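Local coordinates for protein argonaute (Methanocaldococcus jannaschii, PDB 5G5S), which cleaves single-stranded target DNA under the direction of short DNA guides and may help defend the archaeon against invading genetic elements, at residues D348-I353 with H709-F714; R531-I536 with D690-A695. All coordinates share one frame; numbering follows the deposited sequence.

Overall arrangement
Interaction 1 joins the Mid domain to the C-terminal tail, interaction 2 lies within the PIWI part of this argonaute, and their centres are about 14 Å apart. In interaction 1 the opening loop of the Mid domain, 348-353, meets the tail 709-714. Interaction 2, nested within it along the chain, packs strand 530-537 of the PIWI sheet against helix 684-697, which carries Asp690, an active-site residue by similarity. The tail connects the two: Phe714 stacks edge-to-face with Phe692, and Phe711 O lies 3.3 Å from Ile533 CD1. The end of the chain therefore touches both the Mid loop and the PIWI strand and helix, tying the two domains together.

Interaction 1: D348-I353 with H709-F714; sequences DVPEII and HGFLYF
Pro350 and Phe711 carry most of this contact, with His709 and Ile353 beside them. Pro350 turns one corner of its ring, CB and CG, to both aromatic residues of the C-terminal tail: Pro350 CB meets the imidazole at His709 CD2, 3.6 Å away, and Pro350 CG approaches Phe711 CE1 at 3.7 Å. Both approaches are oblique, and the compact, conformationally restricted proline ring suits a site that must touch two aromatic rings at once. Ile353 extends the apolar patch, with its CG1 3.9 Å from Phe711 CZ. The first torsion of Ile353 (chi1 57°) sets CG1 between its own backbone N and carbonyl carbon, and from there the branch reaches the ring. The loop is folded back by a bond from Ile353 N to Pro350 O, which brings these two apolar residues to the same phenylalanine.

The buried part, Pro350, Ile353 and Phe711, contrasts with the side at His709, which is only partly buried. Here the imidazole lays carbon against the proline while its ND1 bonds to Glu705 O in the preceding helical turn. A Tris molecule, probably from the crystallisation liquor, lies near the His709 side chain. Glu351 and Ile352 on the same loop are partly exposed, and neither is modelled beyond CB.

Gly710 ends helix 704-708 in a Schellman motif; its positive phi of 72° is readily adopted without a side chain, and after the turn the Phe711 ring reaches the Mid loop with CE1 and CZ. Phe711 also rests on Leu706 of that helix, while Ile353 packs on Pro396, Ile427 and Ile488. Farther along, Leu712 and Phe714 touch strand 530-537 and helix 684-697, so the tail bridges the Mid loop and the PIWI core.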
loop_
_atom_site.group_PDB
_atom_site.type_symbol
_atom_site.label_atom_id
_atom_site.label_comp_id
_atom_site.label_asym_id
_atom_site.label_seq_id
_atom_site.Cartn_x
_atom_site.Cartn_y
_atom_site.Cartn_z
ATOM N N ASP A 348 -11.662 20.272 14.647
ATOM C CA ASP A 348 -11.685 21.291 13.595
ATOM C C ASP A 348 -12.484 20.844 12.374
ATOM O O ASP A 348 -12.384 19.695 11.950
ATOM C CB ASP A 348 -10.250 21.706 13.179
ATOM C CG ASP A 348 -10.170 22.965 12.328
ATOM O OD1 ASP A 348 -10.849 23.966 12.671
ATOM O OD2 ASP A 348 -9.384 22.972 11.352
ATOM N N VAL A 349 -13.265 21.772 11.809
ATOM C CA VAL A 349 -14.075 21.596 10.601
ATOM C C VAL A 349 -13.538 22.635 9.579
ATOM O O VAL A 349 -13.392 23.805 9.956
ATOM C CB VAL A 349 -15.596 21.788 10.894
ATOM C CG1 VAL A 349 -16.432 21.695 9.618
ATOM C CG2 VAL A 349 -16.097 20.784 11.931
ATOM N N PRO A 350 -13.204 22.257 8.314
ATOM C CA PRO A 350 -12.680 23.262 7.366
ATOM C C PRO A 350 -13.652 24.413 7.120
ATOM O O PRO A 350 -14.863 24.187 7.130
ATOM C CB PRO A 350 -12.428 22.455 6.086
ATOM C CG PRO A 350 -12.338 21.044 6.535
ATOM C CD PRO A 350 -13.283 20.923 7.682
ATOM N N GLU A 351 -13.117 25.645 6.927
ATOM C CA GLU A 351 -13.883 26.877 6.694
ATOM C C GLU A 351 -14.851 26.783 5.500
ATOM O O GLU A 351 -15.922 27.398 5.533
ATOM C CB GLU A 351 -12.945 28.078 6.538
ATOM N N ILE A 352 -14.482 25.992 4.469
ATOM C CA ILE A 352 -15.264 25.753 3.253
ATOM C C ILE A 352 -16.621 25.063 3.524
ATOM O O ILE A 352 -17.560 25.265 2.750
ATOM C CB ILE A 352 -14.413 24.947 2.245
ATOM N N ILE A 353 -16.710 24.243 4.604
ATOM C CA ILE A 353 -17.916 23.503 5.013
ATOM C C ILE A 353 -18.384 23.765 6.474
ATOM O O ILE A 353 -19.319 23.101 6.943
ATOM C CB ILE A 353 -17.857 21.985 4.660
ATOM C CG1 ILE A 353 -16.634 21.274 5.285
ATOM C CG2 ILE A 353 -17.954 21.745 3.151
ATOM C CD1 ILE A 353 -16.989 20.108 6.146
ATOM N N HIS A 709 -7.151 21.354 2.371
ATOM C CA HIS A 709 -7.954 21.229 3.578
ATOM C C HIS A 709 -8.026 19.791 4.110
ATOM O O HIS A 709 -8.700 19.542 5.103
ATOM C CB HIS A 709 -9.336 21.851 3.371
ATOM C CG HIS A 709 -9.321 23.334 3.505
ATOM N ND1 HIS A 709 -8.997 24.155 2.433
ATOM C CD2 HIS A 709 -9.551 24.104 4.593
ATOM C CE1 HIS A 709 -9.066 25.392 2.896
ATOM N NE2 HIS A 709 -9.406 25.413 4.189
ATOM N N GLY A 710 -7.332 18.872 3.447
ATOM C CA GLY A 710 -7.247 17.471 3.843
ATOM C C GLY A 710 -8.483 16.608 3.652
ATOM O O GLY A 710 -8.638 15.623 4.376
ATOM N N PHE A 711 -9.355 16.934 2.667
ATOM C CA PHE A 711 -10.546 16.125 2.357
ATOM C C PHE A 711 -10.079 14.804 1.711
ATOM O O PHE A 711 -9.400 14.843 0.684
ATOM C CB PHE A 711 -11.487 16.851 1.367
ATOM C CG PHE A 711 -12.349 17.977 1.886
ATOM C CD1 PHE A 711 -11.778 19.111 2.454
ATOM C CD2 PHE A 711 -13.728 17.945 1.724
ATOM C CE1 PHE A 711 -12.576 20.162 2.913
ATOM C CE2 PHE A 711 -14.526 18.998 2.181
ATOM C CZ PHE A 711 -13.944 20.103 2.762
ATOM N N LEU A 712 -10.462 13.652 2.302
ATOM C CA LEU A 712 -10.146 12.324 1.787
ATOM C C LEU A 712 -11.303 11.888 0.883
ATOM O O LEU A 712 -11.878 10.800 1.067
ATOM C CB LEU A 712 -9.931 11.312 2.945
ATOM C CG LEU A 712 -8.760 11.555 3.911
ATOM C CD1 LEU A 712 -8.914 10.701 5.169
ATOM C CD2 LEU A 712 -7.409 11.276 3.248
ATOM N N TYR A 713 -11.648 12.755 -0.099
ATOM C CA TYR A 713 -12.755 12.541 -1.036
ATOM C C TYR A 713 -12.587 11.333 -1.959
ATOM O O TYR A 713 -13.558 10.877 -2.553
ATOM C CB TYR A 713 -13.011 13.811 -1.866
ATOM C CG TYR A 713 -11.885 14.220 -2.797
ATOM C CD1 TYR A 713 -11.664 13.546 -3.996
ATOM C CD2 TYR A 713 -11.105 15.340 -2.529
ATOM C CE1 TYR A 713 -10.623 13.908 -4.846
ATOM C CE2 TYR A 713 -10.088 15.737 -3.395
ATOM C CZ TYR A 713 -9.863 15.028 -4.560
ATOM O OH TYR A 713 -8.892 15.438 -5.436
ATOM N N PHE A 714 -11.349 10.865 -2.121
ATOM C CA PHE A 714 -10.981 9.762 -3.009
ATOM C C PHE A 714 -11.005 8.364 -2.335
ATOM O O PHE A 714 -10.771 7.366 -3.020
ATOM C CB PHE A 714 -9.600 10.057 -3.630
ATOM C CG PHE A 714 -8.568 10.471 -2.602
ATOM C CD1 PHE A 714 -7.863 9.514 -1.875
ATOM C CD2 PHE A 714 -8.320 11.819 -2.340
ATOM C CE1 PHE A 714 -6.941 9.897 -0.897
ATOM C CE2 PHE A 714 -7.410 12.200 -1.355
ATOM C CZ PHE A 714 -6.712 11.237 -0.652
#

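Interaction 2: R531-I536 with D690-A695; sequences RRIQPI and DKFVKA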
loop_
_atom_site.group_PDB
_atom_site.type_symbol
_atom_site.label_atom_id
_atom_site.label_comp_id
_atom_site.label_asym_id
_atom_site.label_seq_id
_atom_site.Cartn_x
_atom_site.Cartn_y
_atom_site.Cartn_z
ATOM N N ARG A 531 -2.750 17.891 7.366
ATOM C CA ARG A 531 -2.585 19.310 7.080
ATOM C C ARG A 531 -2.619 19.564 5.585
ATOM O O ARG A 531 -3.121 20.606 5.164
ATOM C CB ARG A 531 -1.303 19.873 7.718
ATOM C CG ARG A 531 -1.267 19.754 9.256
ATOM C CD ARG A 531 -2.433 20.430 9.981
ATOM N NE ARG A 531 -2.389 21.892 9.882
ATOM C CZ ARG A 531 -1.849 22.700 10.793
ATOM N NH1 ARG A 531 -1.297 22.200 11.895
ATOM N NH2 ARG A 531 -1.859 24.015 10.610
ATOM N N ARG A 532 -2.084 18.614 4.782
ATOM C CA ARG A 532 -2.039 18.688 3.318
ATOM C C ARG A 532 -2.018 17.293 2.678
ATOM O O ARG A 532 -1.403 16.360 3.196
ATOM C CB ARG A 532 -0.778 19.444 2.820
ATOM C CG ARG A 532 -0.525 20.858 3.352
ATOM C CD ARG A 532 -1.416 21.910 2.718
ATOM N NE ARG A 532 -0.925 22.277 1.397
ATOM C CZ ARG A 532 -0.181 23.348 1.148
ATOM N NH1 ARG A 532 0.141 24.185 2.128
ATOM N NH2 ARG A 532 0.225 23.605 -0.087
ATOM N N ILE A 533 -2.694 17.173 1.542
ATOM C CA ILE A 533 -2.643 16.024 0.652
ATOM C C ILE A 533 -2.016 16.701 -0.581
ATOM O O ILE A 533 -2.692 17.409 -1.332
ATOM C CB ILE A 533 -4.002 15.351 0.388
ATOM C CG1 ILE A 533 -4.691 14.938 1.716
ATOM C CG2 ILE A 533 -3.817 14.156 -0.568
ATOM C CD1 ILE A 533 -6.196 14.631 1.602
ATOM N N GLN A 534 -0.683 16.627 -0.658
ATOM C CA GLN A 534 0.113 17.309 -1.661
ATOM C C GLN A 534 0.527 16.485 -2.876
ATOM O O GLN A 534 1.511 15.755 -2.778
ATOM C CB GLN A 534 1.356 17.951 -0.986
ATOM C CG GLN A 534 1.906 19.178 -1.707
ATOM C CD GLN A 534 0.844 20.224 -1.939
ATOM O OE1 GLN A 534 0.277 20.800 -0.993
ATOM N NE2 GLN A 534 0.503 20.436 -3.203
ATOM N N PRO A 535 -0.117 16.668 -4.061
ATOM C CA PRO A 535 0.384 15.994 -5.278
ATOM C C PRO A 535 1.777 16.537 -5.623
ATOM O O PRO A 535 2.050 17.708 -5.372
ATOM C CB PRO A 535 -0.628 16.396 -6.368
ATOM C CG PRO A 535 -1.801 16.981 -5.642
ATOM C CD PRO A 535 -1.256 17.558 -4.375
ATOM N N ILE A 536 2.666 15.685 -6.140
ATOM C CA ILE A 536 4.030 16.094 -6.505
ATOM C C ILE A 536 4.222 15.927 -8.005
ATOM O O ILE A 536 4.024 14.829 -8.529
ATOM C CB ILE A 536 5.152 15.347 -5.690
ATOM C CG1 ILE A 536 4.885 15.269 -4.149
ATOM C CG2 ILE A 536 6.569 15.863 -6.028
ATOM C CD1 ILE A 536 4.827 16.602 -3.362
ATOM N N ASP A 690 -0.657 6.464 -0.821
ATOM C CA ASP A 690 -0.825 5.373 -1.775
ATOM C C ASP A 690 -2.232 5.371 -2.390
ATOM O O ASP A 690 -2.360 5.195 -3.598
ATOM C CB ASP A 690 -0.481 4.017 -1.145
ATOM C CG ASP A 690 -0.625 2.863 -2.123
ATOM O OD1 ASP A 690 0.118 2.842 -3.138
ATOM O OD2 ASP A 690 -1.522 2.017 -1.915
ATOM N N LYS A 691 -3.270 5.616 -1.564
ATOM C CA LYS A 691 -4.668 5.695 -1.992
ATOM C C LYS A 691 -4.927 6.881 -2.945
ATOM O O LYS A 691 -5.791 6.781 -3.823
ATOM C CB LYS A 691 -5.602 5.762 -0.770
ATOM C CG LYS A 691 -5.999 4.391 -0.206
ATOM C CD LYS A 691 -6.985 4.559 0.945
ATOM C CE LYS A 691 -7.884 3.354 1.164
ATOM N NZ LYS A 691 -8.607 3.411 2.474
ATOM N N PHE A 692 -4.191 7.994 -2.773
ATOM C CA PHE A 692 -4.338 9.163 -3.634
ATOM C C PHE A 692 -3.701 8.902 -4.993
ATOM O O PHE A 692 -4.294 9.239 -6.018
ATOM C CB PHE A 692 -3.797 10.449 -2.980
ATOM C CG PHE A 692 -3.881 11.662 -3.889
ATOM C CD1 PHE A 692 -5.068 12.371 -4.025
ATOM C CD2 PHE A 692 -2.791 12.051 -4.662
ATOM C CE1 PHE A 692 -5.151 13.466 -4.884
ATOM C CE2 PHE A 692 -2.874 13.154 -5.515
ATOM C CZ PHE A 692 -4.052 13.856 -5.616
ATOM N N VAL A 693 -2.507 8.282 -4.999
ATOM C CA VAL A 693 -1.775 7.928 -6.221
ATOM C C VAL A 693 -2.597 6.950 -7.082
ATOM O O VAL A 693 -2.697 7.162 -8.296
ATOM C CB VAL A 693 -0.302 7.504 -5.937
ATOM C CG1 VAL A 693 0.393 6.954 -7.186
ATOM C CG2 VAL A 693 0.493 8.686 -5.378
ATOM N N LYS A 694 -3.266 5.954 -6.444
ATOM C CA LYS A 694 -4.149 5.008 -7.139
ATOM C C LYS A 694 -5.353 5.739 -7.734
ATOM O O LYS A 694 -5.684 5.503 -8.900
ATOM C CB LYS A 694 -4.624 3.853 -6.223
ATOM C CG LYS A 694 -3.533 2.914 -5.692
ATOM C CD LYS A 694 -2.758 2.169 -6.785
ATOM C CE LYS A 694 -1.469 1.573 -6.268
ATOM N NZ LYS A 694 -0.510 1.287 -7.370
ATOM N N ALA A 695 -5.976 6.642 -6.946
ATOM C CA ALA A 695 -7.129 7.455 -7.333
ATOM C C ALA A 695 -6.813 8.325 -8.549
ATOM O O ALA A 695 -7.622 8.403 -9.475
ATOM C CB ALA A 695 -7.582 8.328 -6.171
#
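Apolar packing carries this contact, and Phe692 supplies the whole share of the helical segment 690-695. Its benzyl group projects from the helix toward the strand, with CG anti to the backbone N (chi1 177°), and meets two side chains there. Ile533 places its CG2 methyl over one face of the ring, 4.1 Å from Phe692 CD1. Pro535, two residues on, comes obliquely at the far end of the ring, where its CG lies 3.9 Å from Phe692 CZ. A broad aromatic ring can span both partners. The branched isoleucine suits the buried layer it shares with Phe692, whereas Pro535 lies at the more open end, offering apolar ring carbons and no backbone N-H. Leu707 touches all three side chains, and Cys520 of the adjoining strand packs on Ile533 and Phe692.

Polar interactions lie away from this packing. Along the strand, Arg532 NE and NH2 make weak hydrogen bonds to Gln534 OE1, and Arg532 NH2 also reaches Ala558 O. Arg531 forms a salt bridge with Asp525.

In the backbone, Arg531 and Arg532 both face Val523, a classic beta bulge in the antiparallel pairing with strand 517-525. Asp690, two residues before Phe692, belongs by similarity to the catalytic site and probably binds manganese, and its carboxylate lies close to that of Asp506. The helix packed on the sheet is the arrangement of the RNase H-like PIWI fold.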